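Local coordinates for protein organophosphorus hydrolase (Pseudomonas pseudoalcaligenes, PDB 4LE6) that is a two-zinc enzyme of the metallo-beta-lactamase superfamily that probably hydrolyses organophosphate triesters, at residues Tyr233-Gly238 with Leu242-Asp247; Asn99-Asp104 with Glu213-Val218; Phe45-Leu50 with Pro298-Val303. All coordinates share one frame; numbering follows the deposited sequence.

Interaction 1: residues Tyr233-Gly238 with Leu242-Asp247; sequences YLFKSG and LLVWGD. With ZN (zinc ion), chain J; ZN (zinc ion), chain K.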
loop_
_atom_site.group_PDB
_atom_site.type_symbol
_atom_site.label_atom_id
_atom_site.label_comp_id
_atom_site.label_asym_id
_atom_site.label_seq_id
_atom_site.Cartn_x
_atom_site.Cartn_y
_atom_site.Cartn_z
ATOM N N TYR A 233 -18.894 -3.443 11.302
ATOM C CA TYR A 233 -19.474 -4.676 10.769
ATOM C C TYR A 233 -18.441 -5.792 10.674
ATOM O O TYR A 233 -17.368 -5.609 10.114
ATOM C CB TYR A 233 -20.125 -4.413 9.407
ATOM C CG TYR A 233 -21.265 -3.412 9.482
ATOM C CD1 TYR A 233 -22.520 -3.780 9.956
ATOM C CD2 TYR A 233 -21.074 -2.096 9.106
ATOM C CE1 TYR A 233 -23.554 -2.863 10.035
ATOM C CE2 TYR A 233 -22.089 -1.179 9.170
ATOM C CZ TYR A 233 -23.332 -1.564 9.640
ATOM O OH TYR A 233 -24.343 -0.629 9.699
ATOM N N LEU A 234 -18.800 -6.960 11.199
ATOM C CA LEU A 234 -17.904 -8.107 11.208
ATOM C C LEU A 234 -18.326 -9.126 10.144
ATOM O O LEU A 234 -19.502 -9.519 10.074
ATOM C CB LEU A 234 -17.906 -8.744 12.596
ATOM C CG LEU A 234 -16.992 -9.942 12.826
ATOM C CD1 LEU A 234 -15.532 -9.533 12.729
ATOM C CD2 LEU A 234 -17.322 -10.537 14.197
ATOM N N PHE A 235 -17.350 -9.508 9.321
ATOM C CA PHE A 235 -17.487 -10.520 8.279
ATOM C C PHE A 235 -16.599 -11.700 8.652
ATOM O O PHE A 235 -15.424 -11.511 8.998
ATOM C CB PHE A 235 -17.061 -9.948 6.920
ATOM C CG PHE A 235 -17.995 -8.911 6.395
ATOM C CD1 PHE A 235 -17.957 -7.617 6.873
ATOM C CD2 PHE A 235 -18.948 -9.241 5.455
ATOM C CE1 PHE A 235 -18.862 -6.674 6.410
ATOM C CE2 PHE A 235 -19.838 -8.313 4.993
ATOM C CZ PHE A 235 -19.804 -7.029 5.478
ATOM N N LYS A 236 -17.166 -12.901 8.618
ATOM C CA LYS A 236 -16.449 -14.133 8.954
ATOM C C LYS A 236 -16.652 -15.177 7.871
ATOM O O LYS A 236 -17.789 -15.444 7.474
ATOM C CB LYS A 236 -16.997 -14.737 10.240
ATOM C CG LYS A 236 -16.831 -13.888 11.485
ATOM C CD LYS A 236 -17.221 -14.725 12.717
ATOM C CE LYS A 236 -18.039 -13.929 13.721
ATOM N NZ LYS A 236 -18.666 -14.808 14.770
ATOM N N SER A 237 -15.564 -15.782 7.413
ATOM C CA SER A 237 -15.633 -16.877 6.460
ATOM C C SER A 237 -14.371 -17.712 6.611
ATOM O O SER A 237 -13.283 -17.150 6.729
ATOM C CB SER A 237 -15.721 -16.311 5.036
ATOM O OG SER A 237 -15.619 -17.349 4.072
ATOM N N GLY A 238 -14.517 -19.035 6.639
ATOM C CA GLY A 238 -13.378 -19.938 6.660
ATOM C C GLY A 238 -12.357 -19.666 7.749
ATOM O O GLY A 238 -11.154 -19.745 7.498
ATOM N N LEU A 242 -12.964 -10.216 9.328
ATOM C CA LEU A 242 -12.665 -8.862 8.920
ATOM C C LEU A 242 -13.659 -7.927 9.571
ATOM O O LEU A 242 -14.871 -8.139 9.502
ATOM C CB LEU A 242 -12.746 -8.709 7.398
ATOM C CG LEU A 242 -12.648 -7.273 6.859
ATOM C CD1 LEU A 242 -11.336 -6.609 7.235
ATOM C CD2 LEU A 242 -12.783 -7.289 5.354
ATOM N N LEU A 243 -13.139 -6.889 10.210
ATOM C CA LEU A 243 -13.994 -5.895 10.833
ATOM C C LEU A 243 -13.903 -4.618 10.016
ATOM O O LEU A 243 -12.846 -3.994 9.941
ATOM C CB LEU A 243 -13.560 -5.634 12.271
ATOM C CG LEU A 243 -14.470 -4.675 13.035
ATOM C CD1 LEU A 243 -15.774 -5.361 13.433
ATOM C CD2 LEU A 243 -13.735 -4.140 14.257
ATOM N N VAL A 244 -15.012 -4.256 9.381
ATOM C CA VAL A 244 -15.091 -3.013 8.635
ATOM C C VAL A 244 -15.548 -1.999 9.651
ATOM O O VAL A 244 -16.734 -1.969 10.017
ATOM C CB VAL A 244 -16.074 -3.089 7.476
ATOM C CG1 VAL A 244 -16.032 -1.783 6.670
ATOM C CG2 VAL A 244 -15.737 -4.293 6.618
ATOM N N TRP A 245 -14.608 -1.179 10.124
ATOM C CA TRP A 245 -14.809 -0.589 11.452
ATOM C C TRP A 245 -15.332 0.834 11.448
ATOM O O TRP A 245 -15.729 1.346 12.484
ATOM C CB TRP A 245 -13.581 -0.766 12.375
ATOM C CG TRP A 245 -12.389 0.129 12.179
ATOM C CD1 TRP A 245 -12.257 1.185 11.322
ATOM C CD2 TRP A 245 -11.139 0.021 12.877
ATOM N NE1 TRP A 245 -11.002 1.747 11.459
ATOM C CE2 TRP A 245 -10.304 1.047 12.403
ATOM C CE3 TRP A 245 -10.654 -0.845 13.867
ATOM C CZ2 TRP A 245 -9.006 1.233 12.881
ATOM C CZ3 TRP A 245 -9.368 -0.654 14.344
ATOM C CH2 TRP A 245 -8.559 0.376 13.847
ATOM N N GLY A 246 -15.358 1.463 10.276
ATOM C CA GLY A 246 -15.836 2.817 10.164
ATOM C C GLY A 246 -14.780 3.802 10.649
ATOM O O GLY A 246 -13.609 3.724 10.271
ATOM N N ASP A 247 -15.213 4.730 11.490
ATOM C CA ASP A 247 -14.397 5.837 11.954
ATOM C C ASP A 247 -13.875 5.651 13.391
ATOM O O ASP A 247 -13.795 6.614 14.163
ATOM C CB ASP A 247 -15.207 7.130 11.828
ATOM C CG ASP A 247 -15.301 7.620 10.390
ATOM O OD1 ASP A 247 -15.005 6.829 9.473
ATOM O OD2 ASP A 247 -15.680 8.795 10.183
HETATM ZN ZN ZN J . -17.431 10.122 10.630
HETATM ZN ZN ZN K . -15.616 9.448 8.147
HETATM O O HOH W 1 -16.599 10.840 8.802
#
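Tyr233 and Phe235 pair with Val244 and Leu242 across two adjacent antiparallel strands, whose segment axes approach to 4.7 Å, with N-to-C directions 164° apart. Each is a hydrogen-bonded pair closed by two backbone bonds, from Val244 N to Tyr233 O (2.8 Å) and back, and from Leu242 N to Phe235 O (2.8 Å) and back. Between them sits the non-hydrogen-bonded pair Leu234–Leu243, where Leu243 CA–H points at Tyr233 O. On the face of Tyr233, Phe235, Leu242 and Val244, ring atom Phe235 CE1 meets Val244 CG2 at 3.9 Å. With CG1 anti to the backbone N (chi1 -176°), Val244 turns CG2 to this ring. On the other face, Leu243 CD1 lies 4.1 Å from Leu234 CB. This is a beta hairpin of the second sheet in the metallo-beta-lactamase alpha-beta/beta-alpha sandwich, and Ile103 of the first sheet packs against Tyr233, Phe235 and Val244. Tyr233 OH hydrogen-bonds Leu137 O. At the end of segment 242-247, Asp247 OD2 bridges the zinc ions of chain K (2.1 Å) and chain J (2.2 Å), and water 1 also joins the two metals. His139, His141 and His226 complete one zinc site; Asp143, His144 and His294 complete the other.

Interaction 2: residues Asn99-Asp104 with Glu213-Val218; sequences NLVLID and ELLPGV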
loop_
_atom_site.group_PDB
_atom_site.type_symbol
_atom_site.label_atom_id
_atom_site.label_comp_id
_atom_site.label_asym_id
_atom_site.label_seq_id
_atom_site.Cartn_x
_atom_site.Cartn_y
_atom_site.Cartn_z
ATOM N N ASN A 99 -24.472 -12.679 -0.814
ATOM C CA ASN A 99 -24.799 -11.277 -1.019
ATOM C C ASN A 99 -23.628 -10.484 -1.589
ATOM O O ASN A 99 -22.456 -10.795 -1.330
ATOM C CB ASN A 99 -25.189 -10.631 0.309
ATOM C CG ASN A 99 -26.411 -11.271 0.936
ATOM O OD1 ASN A 99 -26.298 -12.195 1.750
ATOM N ND2 ASN A 99 -27.591 -10.785 0.562
ATOM N N LEU A 100 -23.946 -9.434 -2.336
ATOM C CA LEU A 100 -22.954 -8.416 -2.653
ATOM C C LEU A 100 -23.265 -7.224 -1.762
ATOM O O LEU A 100 -24.322 -6.598 -1.882
ATOM C CB LEU A 100 -22.976 -8.031 -4.131
ATOM C CG LEU A 100 -21.865 -7.063 -4.554
ATOM C CD1 LEU A 100 -20.464 -7.699 -4.463
ATOM C CD2 LEU A 100 -22.118 -6.571 -5.956
ATOM N N VAL A 101 -22.342 -6.933 -0.852
ATOM C CA VAL A 101 -22.591 -5.986 0.222
ATOM C C VAL A 101 -21.612 -4.834 0.153
ATOM O O VAL A 101 -20.399 -5.037 0.146
ATOM C CB VAL A 101 -22.438 -6.669 1.613
ATOM C CG1 VAL A 101 -22.751 -5.682 2.734
ATOM C CG2 VAL A 101 -23.344 -7.879 1.716
ATOM N N LEU A 102 -22.135 -3.618 0.145
ATOM C CA LEU A 102 -21.283 -2.442 0.157
ATOM C C LEU A 102 -21.347 -1.794 1.547
ATOM O O LEU A 102 -22.436 -1.537 2.052
ATOM C CB LEU A 102 -21.749 -1.470 -0.933
ATOM C CG LEU A 102 -21.012 -0.137 -0.988
ATOM C CD1 LEU A 102 -19.530 -0.359 -1.292
ATOM C CD2 LEU A 102 -21.663 0.781 -2.025
ATOM N N ILE A 103 -20.195 -1.548 2.169
ATOM C CA ILE A 103 -20.134 -0.843 3.445
ATOM C C ILE A 103 -19.583 0.566 3.210
ATOM O O ILE A 103 -18.431 0.722 2.774
ATOM C CB ILE A 103 -19.239 -1.573 4.463
ATOM C CG1 ILE A 103 -19.658 -3.042 4.595
ATOM C CG2 ILE A 103 -19.330 -0.904 5.818
ATOM C CD1 ILE A 103 -18.936 -3.998 3.663
ATOM N N ASP A 104 -20.427 1.554 3.517
ATOM C CA ASP A 104 -20.213 2.977 3.270
ATOM C C ASP A 104 -20.129 3.268 1.782
ATOM O O ASP A 104 -20.015 2.346 0.981
ATOM C CB ASP A 104 -19.028 3.508 4.065
ATOM C CG ASP A 104 -19.314 3.534 5.556
ATOM O OD1 ASP A 104 -20.511 3.456 5.915
ATOM O OD2 ASP A 104 -18.365 3.652 6.367
ATOM N N GLU A 213 -25.925 -13.198 11.217
ATOM C CA GLU A 213 -27.001 -12.634 12.035
ATOM C C GLU A 213 -27.807 -11.641 11.211
ATOM O O GLU A 213 -28.977 -11.868 10.935
ATOM C CB GLU A 213 -26.463 -11.964 13.294
ATOM C CG GLU A 213 -27.223 -12.356 14.541
ATOM C CD GLU A 213 -26.820 -11.544 15.749
ATOM O OE1 GLU A 213 -25.951 -10.655 15.593
ATOM O OE2 GLU A 213 -27.370 -11.795 16.850
ATOM N N LEU A 214 -27.176 -10.545 10.808
ATOM C CA LEU A 214 -27.798 -9.624 9.866
ATOM C C LEU A 214 -27.933 -10.287 8.497
ATOM O O LEU A 214 -28.979 -10.212 7.850
ATOM C CB LEU A 214 -26.948 -8.370 9.746
ATOM C CG LEU A 214 -27.425 -7.311 8.757
ATOM C CD1 LEU A 214 -28.747 -6.700 9.214
ATOM C CD2 LEU A 214 -26.351 -6.264 8.638
ATOM N N LEU A 215 -26.840 -10.898 8.057
ATOM C CA LEU A 215 -26.795 -11.688 6.832
ATOM C C LEU A 215 -25.858 -12.851 7.098
ATOM O O LEU A 215 -25.126 -12.830 8.082
ATOM C CB LEU A 215 -26.251 -10.867 5.675
ATOM C CG LEU A 215 -27.111 -9.722 5.157
ATOM C CD1 LEU A 215 -26.271 -8.934 4.194
ATOM C CD2 LEU A 215 -28.398 -10.258 4.484
ATOM N N PRO A 216 -25.873 -13.874 6.234
ATOM C CA PRO A 216 -24.919 -14.970 6.453
ATOM C C PRO A 216 -23.478 -14.439 6.492
ATOM O O PRO A 216 -23.068 -13.775 5.546
ATOM C CB PRO A 216 -25.145 -15.883 5.239
ATOM C CG PRO A 216 -26.577 -15.602 4.818
ATOM C CD PRO A 216 -26.760 -14.125 5.082
ATOM N N GLY A 217 -22.768 -14.673 7.591
ATOM C CA GLY A 217 -21.376 -14.287 7.713
ATOM C C GLY A 217 -21.188 -12.853 8.169
ATOM O O GLY A 217 -20.068 -12.399 8.365
ATOM N N VAL A 218 -22.291 -12.142 8.357
ATOM C CA VAL A 218 -22.237 -10.707 8.641
ATOM C C VAL A 218 -22.969 -10.379 9.932
ATOM O O VAL A 218 -24.130 -10.743 10.107
ATOM C CB VAL A 218 -22.845 -9.882 7.510
ATOM C CG1 VAL A 218 -22.530 -8.407 7.722
ATOM C CG2 VAL A 218 -22.290 -10.346 6.168
HETATM O O HOH W 2 -24.048 -12.577 3.030
#
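Leu215 lays both of its methyls over one face of the Asn99 carboxamide, at a place where a loop just ahead of strand 218-222 in one sheet of the metallo-beta-lactamase sandwich meets the start of strand 100-103 in the other. The loop is shaped by a type II beta turn from Leu215 to Val218 and by a classic beta bulge, in which Leu214 and Leu215 both face Val218. Leu215 CD1 stands almost straight above Asn99 CG, 4.0 Å away, while CD2 lies on the same face, over the gap between the two ends, 4.0 Å from both Asn99 OD1 and Asn99 ND2. The same CD1 methyl touches Val101 CG2 at 4.0 Å, the Val101 and Leu215 side chains running antiparallel past one another. Leu215 reaches this far because its CG is anti to the carbonyl carbon (chi1 -68°) and the chain then extends (chi2 171°). Pro216 takes a smaller share: its CD atom approaches Asn99 OD1, the two side chains running roughly perpendicular. The amide is held at both ends, since ND2 hydrogen-bonds Asp133 OD1 and OD1 receives a bond from water 2, which should fix its rotation. Thr134 and Leu136 of the neighbouring strand pack alongside. Leu215 O accepts from Val218 N, closing the turn, and from Glu213 N ahead of it, the two arriving from opposite faces of its plane. Water 2 joins the two segments by donating to Asn99 OD1 at 2.6 Å and to Pro216 O at 3.0 Å.

Interaction 3: residues Phe45-Leu50 with Pro298-Val303; sequences FEVTAL and PGLGHV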
loop_
_atom_site.group_PDB
_atom_site.type_symbol
_atom_site.label_atom_id
_atom_site.label_comp_id
_atom_site.label_asym_id
_atom_site.label_seq_id
_atom_site.Cartn_x
_atom_site.Cartn_y
_atom_site.Cartn_z
ATOM N N PHE A 45 -15.022 -15.420 1.026
ATOM C CA PHE A 45 -15.500 -14.101 0.625
ATOM C C PHE A 45 -14.457 -13.383 -0.219
ATOM O O PHE A 45 -13.250 -13.668 -0.132
ATOM C CB PHE A 45 -15.820 -13.225 1.830
ATOM C CG PHE A 45 -16.945 -13.737 2.690
ATOM C CD1 PHE A 45 -17.679 -14.867 2.340
ATOM C CD2 PHE A 45 -17.282 -13.069 3.852
ATOM C CE1 PHE A 45 -18.719 -15.310 3.144
ATOM C CE2 PHE A 45 -18.310 -13.521 4.659
ATOM C CZ PHE A 45 -19.025 -14.640 4.307
ATOM N N GLU A 46 -14.929 -12.437 -1.021
ATOM C CA GLU A 46 -14.032 -11.545 -1.755
ATOM C C GLU A 46 -14.233 -10.103 -1.300
ATOM O O GLU A 46 -15.346 -9.565 -1.339
ATOM C CB GLU A 46 -14.297 -11.658 -3.241
ATOM C CG GLU A 46 -13.517 -10.687 -4.091
ATOM C CD GLU A 46 -14.204 -10.483 -5.416
ATOM O OE1 GLU A 46 -13.651 -10.903 -6.449
ATOM O OE2 GLU A 46 -15.320 -9.923 -5.406
ATOM N N VAL A 47 -13.145 -9.479 -0.865
ATOM C CA VAL A 47 -13.177 -8.087 -0.431
ATOM C C VAL A 47 -12.594 -7.208 -1.527
ATOM O O VAL A 47 -11.493 -7.474 -2.027
ATOM C CB VAL A 47 -12.348 -7.904 0.849
ATOM C CG1 VAL A 47 -12.367 -6.461 1.315
ATOM C CG2 VAL A 47 -12.854 -8.847 1.943
ATOM N N THR A 48 -13.345 -6.185 -1.925
ATOM C CA THR A 48 -12.836 -5.157 -2.816
ATOM C C THR A 48 -12.838 -3.828 -2.063
ATOM O O THR A 48 -13.903 -3.277 -1.791
ATOM C CB THR A 48 -13.669 -5.009 -4.097
ATOM O OG1 THR A 48 -13.655 -6.230 -4.836
ATOM C CG2 THR A 48 -13.082 -3.936 -4.994
ATOM N N ALA A 49 -11.646 -3.335 -1.715
ATOM C CA ALA A 49 -11.517 -2.011 -1.119
ATOM C C ALA A 49 -11.712 -0.988 -2.218
ATOM O O ALA A 49 -11.210 -1.192 -3.348
ATOM C CB ALA A 49 -10.143 -1.836 -0.487
ATOM N N LEU A 50 -12.430 0.095 -1.896
ATOM C CA LEU A 50 -12.775 1.136 -2.868
ATOM C C LEU A 50 -12.426 2.525 -2.337
ATOM O O LEU A 50 -12.869 2.912 -1.261
ATOM C CB LEU A 50 -14.278 1.112 -3.155
ATOM C CG LEU A 50 -14.816 -0.191 -3.740
ATOM C CD1 LEU A 50 -16.321 -0.136 -3.780
ATOM C CD2 LEU A 50 -14.240 -0.408 -5.145
ATOM N N PRO A 298 -5.469 0.723 0.641
ATOM C CA PRO A 298 -6.814 0.137 0.712
ATOM C C PRO A 298 -7.424 0.052 2.120
ATOM O O PRO A 298 -8.557 -0.392 2.271
ATOM C CB PRO A 298 -6.607 -1.270 0.138
ATOM C CG PRO A 298 -5.215 -1.593 0.433
ATOM C CD PRO A 298 -4.455 -0.297 0.312
ATOM N N GLY A 299 -6.689 0.465 3.137
ATOM C CA GLY A 299 -7.231 0.499 4.484
ATOM C C GLY A 299 -7.347 -0.870 5.124
ATOM O O GLY A 299 -8.051 -1.042 6.121
ATOM N N LEU A 300 -6.648 -1.844 4.552
ATOM C CA LEU A 300 -6.702 -3.230 5.012
ATOM C C LEU A 300 -5.424 -3.605 5.755
ATOM O O LEU A 300 -4.330 -3.258 5.324
ATOM C CB LEU A 300 -6.878 -4.167 3.831
ATOM C CG LEU A 300 -8.225 -4.061 3.131
ATOM C CD1 LEU A 300 -8.162 -4.766 1.782
ATOM C CD2 LEU A 300 -9.308 -4.660 4.018
ATOM N N GLY A 301 -5.553 -4.326 6.863
ATOM C CA GLY A 301 -4.387 -4.722 7.615
ATOM C C GLY A 301 -4.738 -5.256 8.981
ATOM O O GLY A 301 -5.887 -5.602 9.225
ATOM N N HIS A 302 -3.741 -5.316 9.863
ATOM C CA HIS A 302 -3.932 -5.833 11.210
ATOM C C HIS A 302 -3.464 -4.812 12.212
ATOM O O HIS A 302 -2.689 -3.907 11.887
ATOM C CB HIS A 302 -3.127 -7.109 11.447
ATOM C CG HIS A 302 -3.555 -8.266 10.608
ATOM N ND1 HIS A 302 -3.108 -8.453 9.318
ATOM C CD2 HIS A 302 -4.385 -9.302 10.872
ATOM C CE1 HIS A 302 -3.641 -9.557 8.825
ATOM N NE2 HIS A 302 -4.424 -10.089 9.748
ATOM N N VAL A 303 -3.945 -4.978 13.436
ATOM C CA VAL A 303 -3.526 -4.167 14.569
ATOM C C VAL A 303 -2.615 -4.994 15.459
ATOM O O VAL A 303 -2.963 -6.118 15.828
ATOM C CB VAL A 303 -4.740 -3.755 15.428
ATOM C CG1 VAL A 303 -4.298 -2.843 16.572
ATOM C CG2 VAL A 303 -5.769 -3.070 14.577
#
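Leu300, the first residue of its strand, reaches onto Ala49 and Val47, neighbours on the same face of strand 45-50. Its CB leaves the main chain toward that strand, and CG, anti to the carbonyl carbon (chi1 -68°), carries the branch on until it lies 4.7 Å from Ala49 CB. There the two methyls part. CD1 continues the extended chain and comes 4.2 Å from Ala49 CB; CD2 turns to the other side and makes a looser contact with Val47 CG1 at 4.5 Å. CD2 also faces Leu242 of the hairpin beside it. Ala49, small as it is, takes a second partner: its CB sits 3.6 Å from Pro298 CB and 3.5 Å from Pro298 O. The peptide bond before Pro298 is cis; Pro298 O is hydrogen-bonded to Tyr92 OH. The contact between the facing sheets of the sandwich is made mainly by apolar side chains, with no hydrogen bond between the segments. Glu46 OE1 and His302 instead reach the second subunit, at Lys31 N and the Phe78 ring of that chain. Strand 45-57 runs between strands 37-42 and 85-95, with Tyr38 of the first covering Pro298 and Leu300; strand 300-305 runs between 289-292 and 310-314, and farther along it Val303 packs on helix 269-286.

From the N terminus, strand 45-50 comes first and its partner 298-303 last, with 247 residues between them, so interaction 3 closes a long loop that encloses both other contacts. Inside it, interaction 2 opens at 99-104 and closes at 213-218, and interaction 1 follows in series as a tight hairpin with only three residues between its segments; none cross. Interactions 2 and 3 join the two sheets at different places, whereas interaction 1 pairs two strands of the second sheet. The contacts merge in the interior: Phe235 packs on Val218 of interaction 2, and Leu242 on Val47 of interaction 3. Interactions 2 and 3 also touch the second subunit.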